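Local coordinates for protein peptidoglycan D,D-transpeptidase MrdA (Pseudomonas aeruginosa, PDB 7KIS) that probably cross-links the peptidoglycan of the bacterial cell wall as a penicillin-binding transpeptidase, here captured with a diazabicyclooctane inhibitor, at residues R561-P573 with A582-A596. Sequence-based numbering, arbitrary orientation.
Sequences RHRDHALFVGFAP and AVMVENGESGSGVAA. With C9D ((2S,5R)-1-formyl-N'-[(3R)-pyrrolidine-3-carbonyl]-5-[(sulfooxy)amino]piperidine-2-carbohydrazide), chain C.
A566 and F568 pair with V585 and V583 in an antiparallel hairpin of the five-stranded transpeptidase-domain sheet, 579-585 being its middle strand; the axes of strands 566-572 and 582-585 approach to 4.9 Å at 169°, with four backbone hydrogen bonds. The buried part, A566 and F568 with A595 and A596, lies where helix 591-607 packs against that face of the sheet. A596 CB sits over one face of the F568 ring, 3.8 Å from its centroid, a CH-pi contact offset toward the rim. With CG anti to the backbone N (chi1 -168°), F568 lays its ring along this helix, while its CB meets A595 CB at 3.7 Å. A566 CB touches V594 CG1 (3.7 Å) and A595 CB. On the other face, L567 CD1 packs on M584 CG, beside helix 459-470. Toward solvent, R563 merely drapes its aliphatic carbons across E589, NE remaining 4.1 Å from OE1, beyond a salt bridge. Between these regions, in the V585-G588 type II turn, N587 N donates a hydrogen bond to H565 ND1 (3.1 Å, 155°), lying in the imidazole plane; Y323 meets this ring nearly perpendicularly. In the inhibitor pocket, S592 N lies 2.6 Å from OAF of the C9D sulfate.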
loop_
_atom_site.group_PDB
_atom_site.type_symbol
_atom_site.label_atom_id
_atom_site.label_comp_id
_atom_site.label_asym_id
_atom_site.label_seq_id
_atom_site.Cartn_x
_atom_site.Cartn_y
_atom_site.Cartn_z
ATOM N N ARG A 561 -26.802 -0.746 8.646
ATOM C CA ARG A 561 -25.403 -0.360 8.535
ATOM C C ARG A 561 -25.035 -0.172 7.062
ATOM O O ARG A 561 -25.883 0.224 6.259
ATOM C CB ARG A 561 -24.505 -1.396 9.216
ATOM C CG ARG A 561 -23.138 -0.849 9.639
ATOM C CD ARG A 561 -22.282 -1.867 10.404
ATOM N NE ARG A 561 -22.353 -3.237 9.886
ATOM C CZ ARG A 561 -22.157 -3.609 8.620
ATOM N NH1 ARG A 561 -21.856 -2.728 7.672
ATOM N NH2 ARG A 561 -22.265 -4.890 8.296
ATOM N N HIS A 562 -23.789 -0.455 6.689
ATOM C CA HIS A 562 -23.275 -0.039 5.393
ATOM C C HIS A 562 -22.690 -1.214 4.619
ATOM O O HIS A 562 -22.557 -2.333 5.122
ATOM C CB HIS A 562 -22.215 1.059 5.553
ATOM C CG HIS A 562 -22.728 2.434 5.259
ATOM N ND1 HIS A 562 -23.363 2.752 4.078
ATOM C CD2 HIS A 562 -22.709 3.569 5.995
ATOM C CE1 HIS A 562 -23.710 4.027 4.098
ATOM N NE2 HIS A 562 -23.325 4.546 5.251
ATOM N N ARG A 563 -22.343 -0.919 3.370
ATOM C CA ARG A 563 -21.866 -1.897 2.402
ATOM C C ARG A 563 -20.397 -2.243 2.661
ATOM O O ARG A 563 -19.799 -1.828 3.657
ATOM C CB ARG A 563 -22.089 -1.364 0.992
ATOM C CG ARG A 563 -23.464 -0.745 0.780
ATOM C CD ARG A 563 -23.424 0.363 -0.260
ATOM N NE ARG A 563 -24.747 0.634 -0.818
ATOM C CZ ARG A 563 -25.539 1.625 -0.419
ATOM N NH1 ARG A 563 -25.145 2.446 0.544
ATOM N NH2 ARG A 563 -26.726 1.795 -0.984
ATOM N N ASP A 564 -19.798 -3.011 1.752
ATOM C CA ASP A 564 -18.436 -3.498 1.900
ATOM C C ASP A 564 -17.493 -2.782 0.936
ATOM O O ASP A 564 -17.904 -2.261 -0.104
ATOM C CB ASP A 564 -18.364 -5.021 1.714
ATOM C CG ASP A 564 -19.020 -5.502 0.433
ATOM O OD1 ASP A 564 -19.043 -4.751 -0.562
ATOM O OD2 ASP A 564 -19.508 -6.652 0.420
ATOM N N HIS A 565 -16.213 -2.761 1.305
ATOM C CA HIS A 565 -15.216 -2.003 0.557
ATOM C C HIS A 565 -14.869 -2.669 -0.770
ATOM O O HIS A 565 -14.766 -3.896 -0.865
ATOM C CB HIS A 565 -13.942 -1.841 1.388
ATOM C CG HIS A 565 -14.190 -1.500 2.823
ATOM N ND1 HIS A 565 -15.051 -0.497 3.212
ATOM C CD2 HIS A 565 -13.686 -2.026 3.965
ATOM C CE1 HIS A 565 -15.069 -0.421 4.530
ATOM N NE2 HIS A 565 -14.249 -1.338 5.011
ATOM N N ALA A 566 -14.688 -1.843 -1.798
ATOM C CA ALA A 566 -14.245 -2.293 -3.110
ATOM C C ALA A 566 -12.731 -2.155 -3.228
ATOM O O ALA A 566 -12.155 -1.142 -2.821
ATOM C CB ALA A 566 -14.933 -1.494 -4.216
ATOM N N LEU A 567 -12.091 -3.180 -3.788
ATOM C CA LEU A 567 -10.640 -3.232 -3.902
ATOM C C LEU A 567 -10.238 -3.520 -5.341
ATOM O O LEU A 567 -10.926 -4.248 -6.062
ATOM C CB LEU A 567 -10.041 -4.304 -2.977
ATOM C CG LEU A 567 -9.627 -3.894 -1.562
ATOM C CD1 LEU A 567 -10.839 -3.510 -0.733
ATOM C CD2 LEU A 567 -8.860 -5.018 -0.887
ATOM N N PHE A 568 -9.110 -2.940 -5.754
ATOM C CA PHE A 568 -8.533 -3.236 -7.064
ATOM C C PHE A 568 -7.049 -2.911 -7.029
ATOM O O PHE A 568 -6.668 -1.785 -6.694
ATOM C CB PHE A 568 -9.226 -2.438 -8.173
ATOM C CG PHE A 568 -8.872 -2.895 -9.566
ATOM C CD1 PHE A 568 -7.709 -2.468 -10.183
ATOM C CD2 PHE A 568 -9.707 -3.745 -10.262
ATOM C CE1 PHE A 568 -7.388 -2.878 -11.460
ATOM C CE2 PHE A 568 -9.390 -4.166 -11.539
ATOM C CZ PHE A 568 -8.228 -3.730 -12.139
ATOM N N VAL A 569 -6.223 -3.892 -7.375
ATOM C CA VAL A 569 -4.793 -3.697 -7.548
ATOM C C VAL A 569 -4.459 -3.879 -9.026
ATOM O O VAL A 569 -5.269 -4.366 -9.813
ATOM C CB VAL A 569 -3.965 -4.653 -6.666
ATOM C CG1 VAL A 569 -4.481 -4.640 -5.236
ATOM C CG2 VAL A 569 -3.996 -6.063 -7.238
ATOM N N GLY A 570 -3.246 -3.481 -9.402
ATOM C CA GLY A 570 -2.814 -3.647 -10.777
ATOM C C GLY A 570 -1.534 -2.920 -11.128
ATOM O O GLY A 570 -1.216 -1.884 -10.535
ATOM N N PHE A 571 -0.789 -3.452 -12.093
ATOM C CA PHE A 571 0.403 -2.799 -12.608
ATOM C C PHE A 571 0.293 -2.620 -14.118
ATOM O O PHE A 571 -0.435 -3.345 -14.801
ATOM C CB PHE A 571 1.681 -3.577 -12.250
ATOM C CG PHE A 571 1.682 -5.012 -12.702
ATOM C CD1 PHE A 571 2.239 -5.367 -13.920
ATOM C CD2 PHE A 571 1.156 -6.007 -11.896
ATOM C CE1 PHE A 571 2.254 -6.687 -14.333
ATOM C CE2 PHE A 571 1.167 -7.328 -12.303
ATOM C CZ PHE A 571 1.719 -7.668 -13.523
ATOM N N ALA A 572 1.025 -1.633 -14.632
ATOM C CA ALA A 572 0.940 -1.275 -16.041
ATOM C C ALA A 572 2.204 -0.530 -16.442
ATOM O O ALA A 572 2.834 0.110 -15.593
ATOM C CB ALA A 572 -0.300 -0.412 -16.316
ATOM N N PRO A 573 2.629 -0.623 -17.715
ATOM C CA PRO A 573 2.107 -1.552 -18.725
ATOM C C PRO A 573 2.442 -2.994 -18.358
ATOM O O PRO A 573 3.489 -3.238 -17.759
ATOM C CB PRO A 573 2.821 -1.115 -20.008
ATOM C CG PRO A 573 3.201 0.308 -19.761
ATOM C CD PRO A 573 3.549 0.362 -18.307
ATOM N N ALA A 582 -2.573 0.122 -5.707
ATOM C CA ALA A 582 -3.571 -0.566 -4.897
ATOM C C ALA A 582 -4.551 0.471 -4.371
ATOM O O ALA A 582 -4.136 1.482 -3.797
ATOM C CB ALA A 582 -2.929 -1.332 -3.738
ATOM N N VAL A 583 -5.844 0.228 -4.575
ATOM C CA VAL A 583 -6.891 1.181 -4.221
ATOM C C VAL A 583 -7.916 0.499 -3.327
ATOM O O VAL A 583 -8.381 -0.605 -3.630
ATOM C CB VAL A 583 -7.567 1.777 -5.469
ATOM C CG1 VAL A 583 -8.603 2.809 -5.062
ATOM C CG2 VAL A 583 -6.519 2.424 -6.360
ATOM N N MET A 584 -8.259 1.156 -2.222
ATOM C CA MET A 584 -9.315 0.716 -1.315
ATOM C C MET A 584 -10.319 1.856 -1.184
ATOM O O MET A 584 -9.989 2.918 -0.646
ATOM C CB MET A 584 -8.737 0.329 0.045
ATOM C CG MET A 584 -9.661 -0.514 0.907
ATOM S SD MET A 584 -10.890 0.451 1.805
ATOM C CE MET A 584 -9.876 1.779 2.444
ATOM N N VAL A 585 -11.535 1.644 -1.682
ATOM C CA VAL A 585 -12.615 2.621 -1.583
ATOM C C VAL A 585 -13.616 2.120 -0.550
ATOM O O VAL A 585 -14.248 1.074 -0.745
ATOM C CB VAL A 585 -13.295 2.859 -2.941
ATOM C CG1 VAL A 585 -14.468 3.813 -2.785
ATOM C CG2 VAL A 585 -12.291 3.400 -3.945
ATOM N N GLU A 586 -13.755 2.861 0.548
ATOM C CA GLU A 586 -14.639 2.443 1.629
ATOM C C GLU A 586 -16.085 2.395 1.150
ATOM O O GLU A 586 -16.606 3.378 0.614
ATOM C CB GLU A 586 -14.506 3.395 2.819
ATOM C CG GLU A 586 -13.237 3.199 3.636
ATOM C CD GLU A 586 -13.330 3.814 5.018
ATOM O OE1 GLU A 586 -14.355 4.463 5.314
ATOM O OE2 GLU A 586 -12.377 3.652 5.809
ATOM N N ASN A 587 -16.729 1.242 1.346
ATOM C CA ASN A 587 -18.139 1.048 1.001
ATOM C C ASN A 587 -18.388 1.273 -0.490
ATOM O O ASN A 587 -19.375 1.895 -0.888
ATOM C CB ASN A 587 -19.044 1.945 1.849
ATOM C CG ASN A 587 -18.712 1.879 3.328
ATOM O OD1 ASN A 587 -17.744 1.231 3.729
ATOM N ND2 ASN A 587 -19.514 2.547 4.147
ATOM N N GLY A 588 -17.485 0.760 -1.323
ATOM C CA GLY A 588 -17.598 0.907 -2.762
ATOM C C GLY A 588 -18.336 -0.226 -3.449
ATOM O O GLY A 588 -18.813 -0.065 -4.577
ATOM N N GLU A 589 -18.416 -1.379 -2.778
ATOM C CA GLU A 589 -19.121 -2.569 -3.252
ATOM C C GLU A 589 -18.477 -3.210 -4.476
ATOM O O GLU A 589 -18.017 -4.355 -4.408
ATOM C CB GLU A 589 -20.586 -2.245 -3.570
ATOM C CG GLU A 589 -21.438 -1.938 -2.356
ATOM C CD GLU A 589 -22.177 -3.160 -1.835
ATOM O OE1 GLU A 589 -23.418 -3.099 -1.713
ATOM O OE2 GLU A 589 -21.519 -4.180 -1.544
ATOM N N SER A 590 -18.450 -2.500 -5.599
ATOM C CA SER A 590 -18.006 -3.081 -6.865
ATOM C C SER A 590 -16.511 -2.839 -7.042
ATOM O O SER A 590 -16.092 -1.750 -7.429
ATOM C CB SER A 590 -18.798 -2.488 -8.028
ATOM O OG SER A 590 -18.631 -3.240 -9.220
ATOM N N GLY A 591 -15.703 -3.863 -6.790
ATOM C CA GLY A 591 -14.288 -3.743 -7.085
ATOM C C GLY A 591 -14.051 -3.523 -8.566
ATOM O O GLY A 591 -13.139 -2.804 -8.970
ATOM N N SER A 592 -14.869 -4.148 -9.394
ATOM C CA SER A 592 -14.808 -3.986 -10.838
ATOM C C SER A 592 -15.399 -2.663 -11.335
ATOM O O SER A 592 -15.031 -2.225 -12.435
ATOM C CB SER A 592 -15.501 -5.144 -11.502
ATOM O OG SER A 592 -16.806 -5.282 -10.999
ATOM N N GLY A 593 -16.310 -2.035 -10.587
ATOM C CA GLY A 593 -17.047 -0.890 -11.099
ATOM C C GLY A 593 -16.641 0.473 -10.568
ATOM O O GLY A 593 -16.851 1.484 -11.248
ATOM N N VAL A 594 -16.074 0.534 -9.361
ATOM C CA VAL A 594 -15.607 1.784 -8.771
ATOM C C VAL A 594 -14.108 1.752 -8.485
ATOM O O VAL A 594 -13.387 2.707 -8.793
ATOM C CB VAL A 594 -16.411 2.152 -7.496
ATOM C CG1 VAL A 594 -16.420 1.021 -6.491
ATOM C CG2 VAL A 594 -15.873 3.424 -6.859
ATOM N N ALA A 595 -13.615 0.657 -7.900
ATOM C CA ALA A 595 -12.197 0.591 -7.557
ATOM C C ALA A 595 -11.326 0.430 -8.796
ATOM O O ALA A 595 -10.185 0.904 -8.817
ATOM C CB ALA A 595 -11.944 -0.556 -6.578
ATOM N N ALA A 596 -11.843 -0.229 -9.837
ATOM C CA ALA A 596 -11.050 -0.402 -11.053
ATOM C C ALA A 596 -10.860 0.909 -11.809
ATOM O O ALA A 596 -9.719 1.204 -12.208
ATOM C CB ALA A 596 -11.675 -1.484 -11.938
HETATM O OAF C9D C . -14.876 -6.718 -8.781
HETATM S SAY C9D C . -15.639 -8.001 -8.494
HETATM O OAD C9D C . -17.033 -7.693 -7.990
HETATM O OAE C9D C . -15.675 -8.644 -9.863
HETATM O OAR C9D C . -14.805 -8.974 -7.381
HETATM N NAQ C9D C . -14.993 -10.347 -7.764
HETATM C CAU C9D C . -15.839 -11.072 -6.729
HETATM C CAJ C9D C . -16.422 -10.078 -5.797
HETATM C CB C9D C . -17.109 -10.700 -4.646
HETATM C CAM C9D C . -14.989 -12.134 -6.030
HETATM N N C9D C . -14.915 -11.967 -4.528
HETATM C CAG C9D C . -13.616 -11.685 -3.916
HETATM O OAA C9D C . -13.555 -10.978 -2.959
HETATM C CA C9D C . -16.159 -11.531 -3.788
HETATM C C C9D C . -16.924 -12.744 -3.286
HETATM O O C9D C . -17.961 -12.584 -2.741
HETATM N NAP C9D C . -16.402 -14.119 -3.475
HETATM N NAO C9D C . -17.196 -15.187 -2.974
HETATM C CAS C9D C . -17.445 -15.299 -1.536
HETATM O OAB C9D C . -16.979 -14.510 -0.779
HETATM C CAV C9D C . -18.348 -16.473 -0.996
HETATM C CAI C9D C . -19.604 -16.581 -1.931
HETATM C CAH C9D C . -20.806 -15.980 -1.088
HETATM N NAN C9D C . -20.452 -16.188 0.196
HETATM C CAL C9D C . -18.811 -16.141 0.242
#